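Local coordinates for carboxylesterase (Est-2) (Archaeoglobus fulgidus, PDB 5FRD), which is an esterase of the alpha/beta hydrolase family, probably hydrolysing carboxylic esters, and holds a coenzyme A molecule bound near its active site, at residues 10-15 against 50-55; 34-39 against 227-232; 80-85 against 102-107; 108-113 against 240-245; 123-128 against 168-173. One frame throughout, in Å; residues are numbered along the deposited sequence. Where two conformers were deposited one is given.

Contact 1 (10-15 against 50-55)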
# COMPACT_ATOMS: atom_id res chain seq x y z
N ASP A 10 9.37 15.17 -12.79
CA ASP A 10 10.72 15.77 -12.74
C ASP A 10 11.76 14.97 -13.51
O ASP A 10 12.89 14.79 -13.06
CB ASP A 10 11.18 15.91 -11.29
CG ASP A 10 10.24 16.72 -10.45
OD1 ASP A 10 9.45 17.50 -11.02
OD2 ASP A 10 10.29 16.56 -9.22
N GLY A 11 11.38 14.46 -14.67
CA GLY A 11 12.27 13.67 -15.49
C GLY A 11 12.34 12.18 -15.19
O GLY A 11 13.06 11.46 -15.86
N VAL A 12 11.60 11.72 -14.17
CA VAL A 12 11.52 10.30 -13.83
C VAL A 12 10.22 9.78 -14.48
O VAL A 12 9.13 10.30 -14.20
CB VAL A 12 11.48 10.09 -12.31
CG1 VAL A 12 11.36 8.60 -11.94
CG2 VAL A 12 12.74 10.68 -11.67
N LYS A 13 10.36 8.79 -15.35
CA LYS A 13 9.21 8.13 -15.96
C LYS A 13 8.52 7.28 -14.89
O LYS A 13 9.17 6.43 -14.27
CB LYS A 13 9.62 7.26 -17.15
CG LYS A 13 8.47 6.46 -17.77
CD LYS A 13 8.85 5.77 -19.08
CE LYS A 13 9.84 4.62 -19.00
NZ LYS A 13 9.76 3.83 -17.75
N VAL A 14 7.23 7.54 -14.72
CA VAL A 14 6.39 6.79 -13.77
C VAL A 14 5.30 6.10 -14.58
O VAL A 14 4.55 6.74 -15.29
CB VAL A 14 5.80 7.69 -12.69
CG1 VAL A 14 4.84 6.92 -11.79
CG2 VAL A 14 6.92 8.31 -11.83
N SER A 15 5.19 4.78 -14.40
CA SER A 15 4.11 4.01 -14.99
C SER A 15 3.00 3.80 -13.98
O SER A 15 3.27 3.70 -12.78
CB SER A 15 4.62 2.67 -15.47
OG SER A 15 3.64 2.04 -16.30
N ASP A 50 3.22 2.43 -10.20
CA ASP A 50 4.48 1.69 -10.00
C ASP A 50 5.45 2.69 -9.36
O ASP A 50 5.85 3.65 -10.04
CB ASP A 50 5.10 1.23 -11.33
CG ASP A 50 4.46 0.01 -11.95
OD1 ASP A 50 3.92 -0.85 -11.24
OD2 ASP A 50 4.65 -0.15 -13.21
N LEU A 51 5.77 2.58 -8.08
CA LEU A 51 6.75 3.50 -7.52
C LEU A 51 8.05 3.40 -8.30
O LEU A 51 8.39 2.32 -8.81
CB LEU A 51 7.00 3.21 -6.04
CG LEU A 51 5.88 3.52 -5.06
CD1 LEU A 51 6.18 2.95 -3.70
CD2 LEU A 51 5.56 5.01 -4.99
N PRO A 52 8.79 4.51 -8.42
CA PRO A 52 10.12 4.38 -9.01
C PRO A 52 10.88 3.22 -8.37
O PRO A 52 10.66 2.90 -7.18
CB PRO A 52 10.77 5.72 -8.70
CG PRO A 52 9.62 6.67 -8.65
CD PRO A 52 8.50 5.88 -8.00
N ASN A 53 11.70 2.55 -9.17
CA ASN A 53 12.40 1.31 -8.80
C ASN A 53 11.58 0.05 -8.86
O ASN A 53 12.09 -1.03 -8.55
CB ASN A 53 13.12 1.41 -7.45
CG ASN A 53 14.01 2.64 -7.37
OD1 ASN A 53 14.84 2.83 -8.24
ND2 ASN A 53 13.77 3.50 -6.41
N HIS A 54 10.31 0.18 -9.27
CA HIS A 54 9.37 -0.93 -9.31
C HIS A 54 8.64 -0.93 -10.64
O HIS A 54 8.44 0.10 -11.28
CB HIS A 54 8.35 -0.82 -8.18
CG HIS A 54 8.98 -0.71 -6.81
ND1 HIS A 54 9.55 0.44 -6.34
CD2 HIS A 54 9.10 -1.62 -5.83
CE1 HIS A 54 10.02 0.23 -5.12
NE2 HIS A 54 9.74 -1.01 -4.78
N GLY A 55 8.18 -2.11 -11.05
CA GLY A 55 7.36 -2.25 -12.26
C GLY A 55 8.03 -1.65 -13.49
O GLY A 55 9.21 -1.90 -13.73
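P52 presents CG of its ring to two valines of strand 12-18: CG1 of V12 approaches it at 4.2 Å, the two side chains crossing at about a right angle, and CG2 of V14 lies a little farther off. The two valines share a rotamer, one methyl opposite the backbone N, but V14 turns that methyl, CG1, onto the carbonyl O of D50 at 3.8 Å. Where the strand reaches S15 the contact becomes polar. D50 N donates to S15 O at 2.9 Å, a nearly straight bond with the N-H...O angle at 165°. In the alpha/beta hydrolase fold this joins the second strand of the sheet to the end of strand 47-49, which runs antiparallel to it, and to the loop that follows. That loop folds into a type II turn from L51 to H54, closed by H54 N donating to L51 O, with H54 ND1 adding a bond to P52 O at 2.8 Å, in its ring plane. Beside the backbone bond, OD2 of D50 packs against CB of S15 at 3.6 Å. R4 ties both polar ends together, through a salt bridge to D50 OD2 and a hydrogen bond with S15 OG, while D50 OD1 accepts from A34 N.

Contact 2 (34-39 against 227-232)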
# COMPACT_ATOMS: atom_id res chain seq x y z
N ALA A 34 2.34 -2.09 -9.28
CA ALA A 34 0.95 -1.82 -9.49
C ALA A 34 0.08 -3.04 -9.68
O ALA A 34 -1.10 -2.99 -9.38
CB ALA A 34 0.78 -0.88 -10.66
N THR A 35 0.66 -4.13 -10.20
CA THR A 35 -0.09 -5.34 -10.45
C THR A 35 -0.65 -5.95 -9.17
O THR A 35 -1.60 -6.73 -9.22
CB THR A 35 0.67 -6.40 -11.22
OG1 THR A 35 1.75 -6.90 -10.45
CG2 THR A 35 1.17 -5.89 -12.54
N GLN A 36 -0.14 -5.55 -8.00
CA GLN A 36 -0.73 -5.96 -6.73
C GLN A 36 -2.21 -5.67 -6.63
O GLN A 36 -2.95 -6.33 -5.89
CB GLN A 36 -0.04 -5.15 -5.63
CG GLN A 36 -0.32 -5.66 -4.26
CD GLN A 36 0.34 -4.79 -3.29
OE1 GLN A 36 1.55 -4.56 -3.33
NE2 GLN A 36 -0.46 -4.29 -2.42
N TRP A 37 -2.64 -4.63 -7.35
CA TRP A 37 -3.97 -4.12 -7.25
C TRP A 37 -4.88 -4.50 -8.41
O TRP A 37 -6.00 -3.95 -8.51
CB TRP A 37 -3.93 -2.60 -7.16
CG TRP A 37 -3.14 -2.10 -5.98
CD1 TRP A 37 -1.91 -1.52 -6.02
CD2 TRP A 37 -3.52 -2.13 -4.62
NE1 TRP A 37 -1.52 -1.17 -4.78
CE2 TRP A 37 -2.49 -1.52 -3.88
CE3 TRP A 37 -4.67 -2.60 -3.93
CZ2 TRP A 37 -2.55 -1.37 -2.51
CZ3 TRP A 37 -4.75 -2.41 -2.58
CH2 TRP A 37 -3.70 -1.81 -1.88
N VAL A 38 -4.48 -5.45 -9.26
CA VAL A 38 -5.31 -5.80 -10.42
C VAL A 38 -6.77 -6.12 -10.08
O VAL A 38 -7.66 -5.73 -10.80
CB VAL A 38 -4.75 -6.93 -11.31
CG1 VAL A 38 -3.52 -6.44 -12.06
CG2 VAL A 38 -4.49 -8.21 -10.53
N ASN A 39 -7.00 -6.83 -8.98
CA ASN A 39 -8.38 -7.20 -8.63
C ASN A 39 -9.24 -6.03 -8.22
O ASN A 39 -10.46 -6.04 -8.39
CB ASN A 39 -8.40 -8.25 -7.51
CG ASN A 39 -7.68 -9.51 -7.88
OD1 ASN A 39 -8.12 -10.25 -8.76
ND2 ASN A 39 -6.55 -9.75 -7.24
N SER A 227 -4.30 -13.01 5.23
CA SER A 227 -3.18 -12.52 5.99
C SER A 227 -2.81 -11.14 5.43
O SER A 227 -3.70 -10.37 5.08
CB SER A 227 -2.03 -13.54 5.90
OG SER A 227 -0.89 -13.11 6.62
N HIS A 228 -1.54 -10.83 5.34
CA HIS A 228 -1.05 -9.52 4.88
C HIS A 228 -1.50 -9.20 3.48
O HIS A 228 -1.83 -8.04 3.21
CB HIS A 228 0.47 -9.51 5.01
CG HIS A 228 1.13 -8.17 4.85
ND1 HIS A 228 0.90 -7.13 5.71
CD2 HIS A 228 2.10 -7.76 4.00
CE1 HIS A 228 1.69 -6.12 5.39
NE2 HIS A 228 2.42 -6.46 4.35
N MET A 229 -1.56 -10.19 2.60
CA MET A 229 -1.90 -9.97 1.18
C MET A 229 -3.41 -10.02 0.89
O MET A 229 -3.86 -10.57 -0.12
CB MET A 229 -1.13 -10.97 0.29
CG MET A 229 0.36 -10.97 0.48
SD MET A 229 1.11 -9.33 0.39
CE MET A 229 0.68 -8.86 -1.27
N VAL A 230 -4.17 -9.37 1.76
CA VAL A 230 -5.62 -9.43 1.77
C VAL A 230 -6.29 -9.05 0.45
O VAL A 230 -7.29 -9.62 0.05
CB VAL A 230 -6.15 -8.64 2.97
CG1 VAL A 230 -5.77 -7.16 2.90
CG2 VAL A 230 -7.65 -8.78 3.09
N MET A 231 -5.72 -8.07 -0.28
CA MET A 231 -6.33 -7.62 -1.53
C MET A 231 -6.22 -8.65 -2.65
O MET A 231 -6.97 -8.58 -3.60
CB MET A 231 -5.73 -6.28 -1.98
CG MET A 231 -4.31 -6.33 -2.53
SD MET A 231 -3.01 -6.87 -1.42
CE MET A 231 -3.18 -5.57 -0.25
N LEU A 232 -5.24 -9.56 -2.52
CA LEU A 232 -5.05 -10.68 -3.45
C LEU A 232 -5.72 -11.94 -2.95
O LEU A 232 -6.17 -12.75 -3.75
CB LEU A 232 -3.55 -10.97 -3.62
CG LEU A 232 -2.74 -9.88 -4.29
CD1 LEU A 232 -1.25 -10.16 -4.16
CD2 LEU A 232 -3.13 -9.76 -5.75
O HOH W 1 -5.70 -12.52 -6.56
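M231 lays its side chain against W37 and Q36. Its CG lies between the backbone N and the carbonyl carbon (chi1 73°), and bends at the next two torsions fold the thioether back on itself. CG thereby comes within 3.9 Å of W37 CZ3, while SD stands above the face of the indole six-membered ring, 5.3 Å from its centroid, a distant Met-aromatic contact. The methyl CE comes near W37 CH2 and meets Q36 NE2 at 3.7 Å. That amide nitrogen also lies 3.5 Å above the plane of the indole, offset toward its rim, and the glutamine is held by OE1, which is hydrogen-bonded to S32 and S29. Carbon against carbonyl is the second kind of contact: L232 CD2 reaches Q36 O at 3.4 Å, and M231 CG packs on the same oxygen.

The polar link is indirect. N39 ND2 donates to a water at 3.0 Å, and the water donates in turn to L232 O, bridging two helix starts, since W37 and M229 are the N-cap residues of helices 38-43 and 230-233. N39 ND2 also packs beside L232 CD2.

H228, just ahead of M229, is hydrogen-bonded through ND1 to D200. With S89 these residues have the geometry of a Ser-His-Asp catalytic triad, so the contact probably packs the histidine loop and the start of helix 230-233 against the 34-39 turn of an alpha/beta hydrolase.

Contact 3 (80-85 against 102-107)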
# COMPACT_ATOMS: atom_id res chain seq x y z
N VAL A 80 -5.52 11.87 -11.33
CA VAL A 80 -6.87 12.04 -10.78
C VAL A 80 -7.11 13.36 -10.05
O VAL A 80 -8.26 13.70 -9.81
CB VAL A 80 -7.27 10.84 -9.88
CG1 VAL A 80 -7.51 9.61 -10.76
CG2 VAL A 80 -6.23 10.54 -8.84
N GLY A 81 -6.06 14.10 -9.70
CA GLY A 81 -6.21 15.40 -9.06
C GLY A 81 -6.36 15.29 -7.57
O GLY A 81 -5.52 15.81 -6.84
N LYS A 82 -7.45 14.64 -7.16
CA LYS A 82 -7.70 14.31 -5.76
C LYS A 82 -8.24 12.89 -5.72
O LYS A 82 -8.85 12.43 -6.66
CB LYS A 82 -8.70 15.25 -5.12
CG LYS A 82 -8.30 16.70 -5.19
CD LYS A 82 -9.28 17.54 -4.38
CE LYS A 82 -8.98 19.03 -4.51
NZ LYS A 82 -7.81 19.46 -3.70
N ALA A 83 -7.97 12.16 -4.64
CA ALA A 83 -8.41 10.76 -4.62
C ALA A 83 -8.51 10.22 -3.22
O ALA A 83 -7.91 10.75 -2.27
CB ALA A 83 -7.43 9.89 -5.39
N VAL A 84 -9.26 9.11 -3.10
CA VAL A 84 -9.12 8.21 -1.98
C VAL A 84 -7.78 7.50 -2.17
O VAL A 84 -7.59 6.86 -3.21
CB VAL A 84 -10.29 7.24 -1.95
CG1 VAL A 84 -10.11 6.21 -0.83
CG2 VAL A 84 -11.60 7.99 -1.79
N VAL A 85 -6.89 7.60 -1.20
CA VAL A 85 -5.57 7.01 -1.31
C VAL A 85 -5.53 5.70 -0.55
O VAL A 85 -5.82 5.70 0.66
CB VAL A 85 -4.50 7.95 -0.78
CG1 VAL A 85 -3.12 7.33 -0.88
CG2 VAL A 85 -4.53 9.28 -1.55
N ASN A 102 0.46 16.76 1.71
CA ASN A 102 -0.51 17.22 0.73
C ASN A 102 -1.93 16.79 1.10
O ASN A 102 -2.60 16.05 0.37
CB ASN A 102 -0.14 16.67 -0.68
CG ASN A 102 1.18 17.18 -1.21
OD1 ASN A 102 2.20 16.49 -1.19
ND2 ASN A 102 1.17 18.41 -1.68
N PRO A 103 -2.45 17.27 2.24
CA PRO A 103 -3.78 16.83 2.68
C PRO A 103 -4.88 17.18 1.72
O PRO A 103 -5.87 16.47 1.62
CB PRO A 103 -3.97 17.54 4.03
CG PRO A 103 -3.02 18.71 3.95
CD PRO A 103 -1.84 18.24 3.18
N GLU A 104 -4.70 18.25 0.95
CA GLU A 104 -5.69 18.74 0.02
C GLU A 104 -6.04 17.76 -1.10
O GLU A 104 -7.12 17.81 -1.66
CB GLU A 104 -5.18 20.09 -0.56
CG GLU A 104 -3.94 20.03 -1.48
CD GLU A 104 -2.59 19.95 -0.75
OE1 GLU A 104 -2.53 20.13 0.50
OE2 GLU A 104 -1.58 19.72 -1.47
N ILE A 105 -5.10 16.87 -1.43
CA ILE A 105 -5.32 15.92 -2.53
C ILE A 105 -5.94 14.59 -2.07
O ILE A 105 -6.24 13.78 -2.91
CB ILE A 105 -4.07 15.67 -3.41
CG1 ILE A 105 -3.01 14.85 -2.71
CG2 ILE A 105 -3.50 17.00 -3.95
CD1 ILE A 105 -1.75 14.59 -3.49
N CYS A 106 -6.12 14.44 -0.75
CA CYS A 106 -6.67 13.22 -0.16
C CYS A 106 -8.12 13.41 0.21
O CYS A 106 -8.45 14.22 1.10
CB CYS A 106 -5.94 12.88 1.10
SG CYS A 106 -4.23 12.53 0.80
N LEU A 107 -8.99 12.70 -0.47
CA LEU A 107 -10.40 12.71 -0.14
C LEU A 107 -10.67 11.80 1.06
O LEU A 107 -11.60 12.03 1.85
CB LEU A 107 -11.24 12.21 -1.29
CG LEU A 107 -11.05 12.93 -2.64
CD1 LEU A 107 -11.88 12.23 -3.69
CD2 LEU A 107 -11.44 14.40 -2.49
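E104 offers its carbonyl O to the ammonium of K82, NZ to O 2.7 Å in the conformer given, the donor standing above the carbonyl plane. The lysine runs extended until a bend at chi4 (-76°) turns NZ onto this oxygen, and its CD and CE lie alongside the same carbonyl. The E104 carboxylate, likewise in the conformer given, points elsewhere, its OE2 taking a hydrogen bond from N102 ND2 at 3.1 Å. At I105 the backbone is engaged: its O accepts from A83 N at 2.9 Å, while K82 CA makes a CA-H...O contact with that oxygen. I105 CB and CG2 pack on the carbonyl O of G81. C106 forms a parallel beta bridge with A83, and its SG touches V85 CG2 at 4.0 Å. L107 closes the register, its N donating to A83 O at 2.9 Å. Its side chain then lies over the A83 backbone, with CD2 against K82 CB at 3.9 Å and CB beside V84 CG2. The bonds open the parallel pairing of a beta-alpha-beta crossover, strand 83-88, helix 90-101 and strand 106-112. I105 and C106 pack on L98 of that helix, I105 also meets S73 of helix 65-79, and V84 bonds to strand 24-27 through F25.

Contact 4 (108-113 against 240-245)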
# COMPACT_ATOMS: atom_id res chain seq x y z
N ALA A 108 -9.84 10.77 1.20
CA ALA A 108 -9.98 9.77 2.27
C ALA A 108 -8.75 8.88 2.20
O ALA A 108 -8.01 8.92 1.23
CB ALA A 108 -11.23 8.92 2.07
N LEU A 109 -8.50 8.10 3.25
CA LEU A 109 -7.36 7.20 3.35
C LEU A 109 -7.85 5.79 3.57
O LEU A 109 -8.79 5.59 4.35
CB LEU A 109 -6.47 7.60 4.51
CG LEU A 109 -5.54 8.78 4.33
CD1 LEU A 109 -4.82 9.09 5.64
CD2 LEU A 109 -4.48 8.48 3.29
N VAL A 110 -7.23 4.82 2.93
CA VAL A 110 -7.50 3.41 3.15
C VAL A 110 -6.15 2.81 3.48
O VAL A 110 -5.25 2.77 2.66
CB VAL A 110 -8.18 2.75 1.98
CG1 VAL A 110 -8.42 1.27 2.30
CG2 VAL A 110 -9.46 3.46 1.60
N LEU A 111 -5.98 2.40 4.73
CA LEU A 111 -4.73 1.90 5.27
C LEU A 111 -4.88 0.39 5.38
O LEU A 111 -5.69 -0.10 6.17
CB LEU A 111 -4.45 2.51 6.63
CG LEU A 111 -4.32 4.03 6.61
CD1 LEU A 111 -4.20 4.54 8.04
CD2 LEU A 111 -3.13 4.48 5.76
N VAL A 112 -4.13 -0.33 4.58
CA VAL A 112 -4.26 -1.77 4.43
C VAL A 112 -2.96 -2.43 4.87
O VAL A 112 -1.90 -2.16 4.31
CB VAL A 112 -4.53 -2.16 2.96
CG1 VAL A 112 -4.82 -3.65 2.88
CG2 VAL A 112 -5.68 -1.35 2.34
N GLY A 113 -3.02 -3.34 5.85
CA GLY A 113 -1.83 -4.08 6.23
C GLY A 113 -0.62 -3.16 6.43
O GLY A 113 0.43 -3.32 5.78
N GLU A 240 -15.67 -5.46 -1.64
CA GLU A 240 -16.96 -5.10 -1.07
C GLU A 240 -16.82 -4.05 0.03
O GLU A 240 -17.60 -3.10 0.11
CB GLU A 240 -17.66 -6.38 -0.58
CG GLU A 240 -19.03 -6.18 0.03
CD GLU A 240 -19.66 -7.49 0.49
OE1 GLU A 240 -19.43 -8.55 -0.15
OE2 GLU A 240 -20.38 -7.46 1.51
N ALA A 241 -15.82 -4.22 0.91
CA ALA A 241 -15.57 -3.27 1.97
C ALA A 241 -15.17 -1.91 1.41
O ALA A 241 -15.63 -0.87 1.86
CB ALA A 241 -14.48 -3.77 2.90
N LEU A 242 -14.27 -1.93 0.43
CA LEU A 242 -13.82 -0.68 -0.18
C LEU A 242 -14.95 0.04 -0.88
O LEU A 242 -15.08 1.24 -0.71
CB LEU A 242 -12.63 -0.95 -1.11
CG LEU A 242 -12.03 0.27 -1.84
CD1 LEU A 242 -11.63 1.34 -0.87
CD2 LEU A 242 -10.83 -0.18 -2.66
N GLU A 243 -15.77 -0.70 -1.63
CA GLU A 243 -16.89 -0.08 -2.33
C GLU A 243 -17.91 0.55 -1.38
O GLU A 243 -18.40 1.67 -1.65
CB GLU A 243 -17.56 -1.07 -3.27
CG GLU A 243 -18.63 -0.45 -4.15
CD GLU A 243 -18.10 0.62 -5.11
OE1 GLU A 243 -16.95 0.53 -5.60
OE2 GLU A 243 -18.85 1.57 -5.39
N LYS A 244 -18.20 -0.11 -0.27
CA LYS A 244 -19.09 0.45 0.74
C LYS A 244 -18.53 1.78 1.27
O LYS A 244 -19.25 2.78 1.41
CB LYS A 244 -19.30 -0.54 1.88
CG LYS A 244 -20.21 -0.06 2.99
CD LYS A 244 -20.68 -1.25 3.84
CE LYS A 244 -21.36 -0.80 5.13
NZ LYS A 244 -20.37 -0.55 6.21
N PHE A 245 -17.23 1.82 1.52
CA PHE A 245 -16.57 3.04 1.98
C PHE A 245 -16.57 4.14 0.93
O PHE A 245 -16.78 5.33 1.24
CB PHE A 245 -15.12 2.70 2.39
CG PHE A 245 -14.33 3.86 2.91
CD1 PHE A 245 -14.60 4.41 4.15
CD2 PHE A 245 -13.25 4.37 2.20
CE1 PHE A 245 -13.85 5.45 4.65
CE2 PHE A 245 -12.49 5.39 2.69
CZ PHE A 245 -12.78 5.95 3.91
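F245 pushes its ring into the hollow that A108 and V110 form on one face of strand 106-112. The hollow exists because alternate residues point toward the helix, with the small A108 beside the branched V110. The ring's CE2 settles between them, 3.8 Å from A108 CB and 3.8 Å from V110 CG2. Farther along the rim, CZ keeps touch with A108 CB and reaches the carbonyl O of L109 at 4.0 Å, so the floor of the hollow is partly backbone. The phenylalanine gets this far because its CG is opposite the backbone N (chi1 -179°), which carries the ring out from the helix toward the sheet, and V110 and F245 lie side by side but point opposite ways.

V110 is the bump on the strand side. Its CG2 fits between two helix side chains one turn apart, F245 and L242, whose CD1 lies 3.9 Å away as the two aliphatic chains meet at a slant. All the touching groups are buried, and apart from the L109 carbonyl they are hydrocarbon. An alanine in place of F245 is likely to leave a gap over A108 and strip V110 CG2 of one of its two helix neighbours.

The helix runs nearly antiparallel to the strand, at 164°, with their axes 11.0 Å apart at closest approach. Within the sheet, V110 also packs on V84 and V86 of strand 83-88 and on L193 and I195 of strand 192-197. F245 touches L193 as well, so helix 235-249 covers neighbouring strands together.

Contact 5 (123-128 against 168-173)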
# COMPACT_ATOMS: atom_id res chain seq x y z
N GLU A 123 15.82 -11.00 11.32
CA GLU A 123 15.96 -12.28 10.57
C GLU A 123 15.51 -12.17 9.10
O GLU A 123 15.98 -12.90 8.22
CB GLU A 123 15.17 -13.36 11.30
CG GLU A 123 15.40 -14.77 10.80
CD GLU A 123 14.83 -15.85 11.73
OE1 GLU A 123 14.12 -15.51 12.70
OE2 GLU A 123 15.07 -17.06 11.48
N ILE A 124 14.57 -11.27 8.81
CA ILE A 124 14.19 -10.98 7.42
C ILE A 124 15.20 -10.00 6.86
O ILE A 124 15.81 -10.26 5.84
CB ILE A 124 12.74 -10.41 7.30
CG1 ILE A 124 11.68 -11.44 7.77
CG2 ILE A 124 12.44 -9.98 5.86
CD1 ILE A 124 10.25 -10.92 7.92
N LEU A 125 15.36 -8.84 7.49
CA LEU A 125 16.06 -7.74 6.88
C LEU A 125 17.55 -8.06 6.69
O LEU A 125 18.07 -7.83 5.60
CB LEU A 125 15.79 -6.44 7.71
CG LEU A 125 16.32 -5.13 7.18
CD1 LEU A 125 15.74 -4.79 5.82
CD2 LEU A 125 16.03 -4.02 8.18
N GLU A 126 18.19 -8.65 7.70
CA GLU A 126 19.60 -9.06 7.61
C GLU A 126 19.74 -10.39 6.86
O GLU A 126 20.75 -10.64 6.21
CB GLU A 126 20.25 -9.19 8.99
CG GLU A 126 20.31 -7.92 9.86
CD GLU A 126 20.76 -6.69 9.09
OE1 GLU A 126 21.98 -6.57 8.80
OE2 GLU A 126 19.90 -5.85 8.78
N GLY A 127 18.71 -11.24 6.94
CA GLY A 127 18.70 -12.52 6.24
C GLY A 127 18.69 -12.39 4.71
O GLY A 127 19.18 -13.27 4.00
N LEU A 128 18.20 -11.27 4.19
CA LEU A 128 18.16 -11.08 2.74
C LEU A 128 19.52 -10.88 2.06
O LEU A 128 19.63 -11.13 0.85
CB LEU A 128 17.33 -9.88 2.34
CG LEU A 128 15.84 -10.03 2.49
CD1 LEU A 128 15.21 -8.66 2.41
CD2 LEU A 128 15.27 -10.96 1.44
N ASP A 168 13.52 -1.34 0.08
CA ASP A 168 12.17 -0.95 0.51
C ASP A 168 11.96 -1.27 1.99
O ASP A 168 11.41 -0.47 2.74
CB ASP A 168 11.10 -1.73 -0.28
CG ASP A 168 10.96 -1.30 -1.73
OD1 ASP A 168 11.46 -0.23 -2.13
OD2 ASP A 168 10.30 -2.08 -2.52
N LEU A 169 12.35 -2.46 2.43
CA LEU A 169 12.19 -2.86 3.82
C LEU A 169 13.07 -2.03 4.74
O LEU A 169 12.68 -1.78 5.88
CB LEU A 169 12.45 -4.35 4.02
CG LEU A 169 11.40 -5.27 3.42
CD1 LEU A 169 11.89 -6.71 3.55
CD2 LEU A 169 10.06 -5.13 4.09
N SER A 170 14.23 -1.62 4.28
CA SER A 170 15.07 -0.70 5.05
C SER A 170 14.37 0.64 5.26
O SER A 170 14.49 1.24 6.34
CB SER A 170 16.41 -0.50 4.36
OG SER A 170 17.17 -1.69 4.40
N LEU A 171 13.61 1.11 4.27
CA LEU A 171 12.84 2.34 4.44
C LEU A 171 11.72 2.12 5.43
O LEU A 171 11.46 2.99 6.28
CB LEU A 171 12.26 2.83 3.12
CG LEU A 171 13.23 3.24 2.01
CD1 LEU A 171 12.47 3.80 0.81
CD2 LEU A 171 14.28 4.23 2.47
N CYS A 172 11.04 1.00 5.37
CA CYS A 172 10.04 0.64 6.39
C CYS A 172 10.62 0.64 7.80
O CYS A 172 10.02 1.18 8.76
CB CYS A 172 9.44 -0.74 6.14
SG CYS A 172 8.38 -0.87 4.69
N ASP A 173 11.80 0.06 7.91
CA ASP A 173 12.42 -0.11 9.22
C ASP A 173 12.72 1.23 9.89
O ASP A 173 12.79 1.28 11.12
CB ASP A 173 13.69 -0.93 9.07
CG ASP A 173 14.16 -1.50 10.38
OD1 ASP A 173 13.41 -2.15 11.13
OD2 ASP A 173 15.36 -1.37 10.63
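L125 and L169 interleave, running in opposing directions, where two helical segments meet in the long insertion that follows strand 106-112 in the chain and precedes strand 192-197 of the alpha/beta hydrolase fold, the region that commonly forms the cap over the active site in this family. Coenzyme A is bound close by: it touches C172 of segment 168-173, and the side chain of I124 is about 4 Å from it at the nearest atoms.

L125 sends its two methyls to different partners. With CG swung opposite the backbone N (chi1 -174°), the isobutyl group stretches across to helix 162-173 and forks there. CD1 meets L169 CB at 3.8 Å and S170 OG at 3.7 Å, whereas CD2 lies over the carboxylate of D173, 3.7 Å from OD2. An alanine at L125 would probably open a gap between the helices and leave L169 CB and the D173 carboxylate without their apolar cover.

L169 adopts the other common leucine form, CG opposite the carbonyl carbon (chi1 -70°), and this brings CD1 between two residues of segment 123-128. I124 CG2 touches it at 4.0 Å, as does L128 CD1 at 4.0 Å, both side chains crossing L169 at about a right angle.

The polar ends that border this apolar patch have partners of their own. S170 OG bonds to H166 O, within its own helix. D173 OD1 takes a hydrogen bond from V120 N and forms a salt bridge with NE of R119, a residue that binds coenzyme A.

The five contacts spread over one alpha/beta hydrolase domain. Contacts 1, 3 and 4 all reach the central sheet; contacts 3 and 4 share strand 106-112, their centres 14 Å apart, and are joined by backbone bonds between V85 and both A108 and V110. Contact 2 connects outward, to contact 1 through D50 OD1 and A34 N and to contact 4 where V230 and M231 pack on V112. Contact 5 lies across the chain's centre from contacts 3 and 4, yet meets contact 1 through H54 NE2 and D168 OD2. Along the chain, contacts 3 and 5 are nested inside the loop closed by contact 2. Contact 2 holds a residue of the probable triad and contact 5 borders the coenzyme A pocket; the others join parts of the sheet and its surroundings.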